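Local coordinates for cell cycle regulatory protein GcrA (Caulobacter crescentus, PDB 5YIU) that regulates the cell cycle as a transcription activator, binding DNA through a small helical domain, at residues A[23-28]-A[35-40]. Residues are numbered along the deposited sequence; the frame is centred on the assembly and turned at random. Where two conformers were deposited one is given.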
ATOM      1  N   LEU A  23      -5.292  -8.699   4.665  1.00  9.31           N
ATOM      2  CA  LEU A  23      -5.279  -7.487   5.487  1.00 10.99           C
ATOM      3  C   LEU A  23      -6.043  -6.349   4.816  1.00 11.44           C
ATOM      4  O   LEU A  23      -6.079  -6.241   3.593  1.00  9.66           O
ATOM      5  CB  LEU A  23      -3.855  -7.040   5.810  1.00 11.42           C
ATOM      6  CG  LEU A  23      -3.081  -7.806   6.889  1.00 17.65           C
ATOM      7  CD1 LEU A  23      -2.721  -9.198   6.439  1.00 20.31           C
ATOM      8  CD2 LEU A  23      -1.826  -7.040   7.262  1.00 19.58           C
ATOM      9  N   SER A  24      -6.666  -5.510   5.632  1.00  9.39           N
ATOM     10  CA  SER A  24      -7.402  -4.357   5.143  1.00  8.86           C
ATOM     11  C   SER A  24      -6.455  -3.289   4.622  1.00  9.13           C
ATOM     12  O   SER A  24      -5.265  -3.268   4.955  1.00  9.00           O
ATOM     13  CB  SER A  24      -8.253  -3.768   6.268  1.00 10.56           C
ATOM     14  OG  SER A  24      -7.425  -3.148   7.239  1.00 12.51           O
ATOM     15  N   ALA A  25      -6.998  -2.389   3.814  1.00  8.11           N
ATOM     16  CA  ALA A  25      -6.209  -1.263   3.345  1.00  9.11           C
ATOM     17  C   ALA A  25      -5.705  -0.409   4.511  1.00  8.87           C
ATOM     18  O   ALA A  25      -4.611   0.146   4.454  1.00  9.50           O
ATOM     19  CB  ALA A  25      -7.011  -0.426   2.379  1.00  8.29           C
ATOM     20  N   SER A  26      -6.518  -0.307   5.562  1.00 11.00           N
ATOM     21  CA  SER A  26      -6.135   0.416   6.774  0.64 11.93           C
ATOM     22  C   SER A  26      -4.917  -0.208   7.429  1.00 10.78           C
ATOM     23  O   SER A  26      -3.965   0.484   7.774  1.00 12.65           O
ATOM     24  CB  SER A  26      -7.288   0.433   7.777  0.64 15.92           C
ATOM     25  OG  SER A  26      -8.145   1.525   7.527  0.64 16.98           O
ATOM     26  N   GLN A  27      -4.960  -1.526   7.602  1.00 11.87           N
ATOM     27  CA  GLN A  27      -3.861  -2.233   8.250  1.00 11.52           C
ATOM     28  C   GLN A  27      -2.601  -2.120   7.422  1.00 10.73           C
ATOM     29  O   GLN A  27      -1.515  -1.911   7.953  1.00 12.21           O
ATOM     30  CB  GLN A  27      -4.209  -3.712   8.415  1.00 13.15           C
ATOM     31  CG  GLN A  27      -5.233  -4.026   9.483  1.00 19.90           C
ATOM     32  CD  GLN A  27      -5.604  -5.508   9.518  1.00 29.46           C
ATOM     33  OE1 GLN A  27      -6.254  -6.029   8.600  1.00 21.15           O
ATOM     34  NE2 GLN A  27      -5.187  -6.195  10.578  1.00 28.40           N
ATOM     35  N   ILE A  28      -2.746  -2.267   6.112  1.00  8.96           N
ATOM     36  CA  ILE A  28      -1.592  -2.175   5.225  1.00  9.27           C
ATOM     37  C   ILE A  28      -0.972  -0.779   5.254  1.00  9.24           C
ATOM     38  O   ILE A  28       0.246  -0.639   5.307  1.00  9.01           O
ATOM     39  CB  ILE A  28      -1.977  -2.574   3.787  1.00  8.59           C
ATOM     40  CG1 ILE A  28      -2.352  -4.062   3.747  1.00  9.59           C
ATOM     41  CG2 ILE A  28      -0.848  -2.258   2.816  1.00  9.48           C
ATOM     42  CD1 ILE A  28      -2.912  -4.521   2.439  1.00 10.41           C
ATOM     43  N   VAL A  35       1.520   6.632   4.455  1.00 11.41           N
ATOM     44  CA  VAL A  35       0.585   6.542   3.338  1.00 13.50           C
ATOM     45  C   VAL A  35      -0.800   6.278   3.921  1.00  9.79           C
ATOM     46  O   VAL A  35      -0.921   5.676   4.991  1.00 12.12           O
ATOM     47  CB  VAL A  35       1.018   5.417   2.340  1.00 10.95           C
ATOM     48  CG1 VAL A  35       0.973   4.041   3.004  1.00 10.81           C
ATOM     49  CG2 VAL A  35       0.180   5.426   1.073  1.00 10.24           C
ATOM     50  N   THR A  36      -1.844   6.759   3.252  1.00 10.61           N
ATOM     51  CA  THR A  36      -3.198   6.587   3.764  1.00 10.60           C
ATOM     52  C   THR A  36      -3.892   5.351   3.224  1.00  9.40           C
ATOM     53  O   THR A  36      -3.473   4.746   2.238  1.00  8.70           O
ATOM     54  CB  THR A  36      -4.100   7.767   3.386  1.00  9.16           C
ATOM     55  OG1 THR A  36      -4.200   7.835   1.963  1.00 12.34           O
ATOM     56  CG2 THR A  36      -3.558   9.077   3.945  1.00 11.88           C
ATOM     57  N   ARG A  37      -4.983   5.001   3.890  1.00  8.57           N
ATOM     58  CA  ARG A  37      -5.850   3.917   3.476  1.00 10.09           C
ATOM     59  C   ARG A  37      -6.283   4.061   2.013  1.00  8.68           C
ATOM     60  O   ARG A  37      -6.162   3.123   1.216  1.00  8.57           O
ATOM     61  CB  ARG A  37      -7.069   3.906   4.389  1.00 12.27           C
ATOM     62  CG  ARG A  37      -8.103   2.913   4.001  1.00 14.58           C
ATOM     63  CD  ARG A  37      -9.302   2.974   4.918  1.00 14.80           C
ATOM     64  NE  ARG A  37     -10.196   1.877   4.585  1.00 19.07           N
ATOM     65  CZ  ARG A  37     -11.097   1.924   3.613  1.00 17.12           C
ATOM     66  NH1 ARG A  37     -11.244   3.022   2.902  1.00 12.12           N
ATOM     67  NH2 ARG A  37     -11.858   0.872   3.359  1.00 21.65           N
ATOM     68  N   ASN A  38      -6.767   5.240   1.646  1.00  7.52           N
ATOM     69  CA  ASN A  38      -7.242   5.436   0.287  1.00  7.96           C
ATOM     70  C   ASN A  38      -6.132   5.350  -0.750  1.00  8.50           C
ATOM     71  O   ASN A  38      -6.363   4.888  -1.867  1.00  8.14           O
ATOM     72  CB  ASN A  38      -7.980   6.770   0.161  1.00  9.06           C
ATOM     73  CG  ASN A  38      -9.354   6.740   0.808  1.00  9.16           C
ATOM     74  OD1 ASN A  38      -9.800   5.703   1.303  1.00  9.53           O
ATOM     75  ND2 ASN A  38     -10.027   7.884   0.807  1.00 10.16           N
ATOM     76  N   ALA A  39      -4.922   5.777  -0.384  1.00  7.57           N
ATOM     77  CA  ALA A  39      -3.815   5.687  -1.323  1.00  6.68           C
ATOM     78  C   ALA A  39      -3.417   4.219  -1.538  1.00  7.86           C
ATOM     79  O   ALA A  39      -3.072   3.816  -2.656  1.00  7.85           O
ATOM     80  CB  ALA A  39      -2.633   6.523  -0.855  1.00  8.83           C
ATOM     81  N   VAL A  40      -3.497   3.412  -0.479  1.00  7.08           N
ATOM     82  CA  VAL A  40      -3.281   1.976  -0.614  1.00  7.31           C
ATOM     83  C   VAL A  40      -4.316   1.364  -1.565  1.00  7.61           C
ATOM     84  O   VAL A  40      -3.978   0.583  -2.452  1.00  7.41           O
ATOM     85  CB  VAL A  40      -3.302   1.279   0.765  1.00  6.87           C
ATOM     86  CG1 VAL A  40      -3.432  -0.224   0.614  1.00  7.53           C
ATOM     87  CG2 VAL A  40      -2.051   1.644   1.565  1.00  8.48           C
TER
HETATM   88  O   HOH W   1      -9.365  -0.623   5.202  1.00 18.42           O
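A25 and V40 meet where the first turns of helices 25-32 and 37-47 pack together. The three helices of this small domain, with two short links between them, are consistent with a helix-turn-helix DNA-binding fold. Helix 37-47 is probably the recognition helix, as the last helix of a helix-turn-helix usually is.

The buried side chains A25, I28 and V40 make an apolar patch. CB of A25 lies 4.0 Å from CG1 of V40. The same CG1 also reaches CG2 of I28. It is set anti to the backbone N of V40 (chi1 166°), which turns this branch to helix 25-32. I28 also touches L18 and W19, so the patch joins the side chains of helix 9-21. R37 flanks the patch: A25 CB rests 3.8 Å from R37 O and 3.9 Å from R37 CG.

Helices 25-32 and 37-47 each begin with a hydroxyl cap. S24 and Q27 form a capping box: Q27 N donates to S24 OG, and S24 N returns a nearly straight bond (172°) to Q27 OE1. T36 OG1 accepts from A39 N in the same N-cap role.

On the exposed side, one conformer of S26 brings OG alongside the extended R37 chain, at the guanidinium edge. This approach is doubtful, because S26 has a second conformer. A water supplies the polar link between the helices, accepting from S26 N at 2.9 Å and from R37 NE at 2.7 Å.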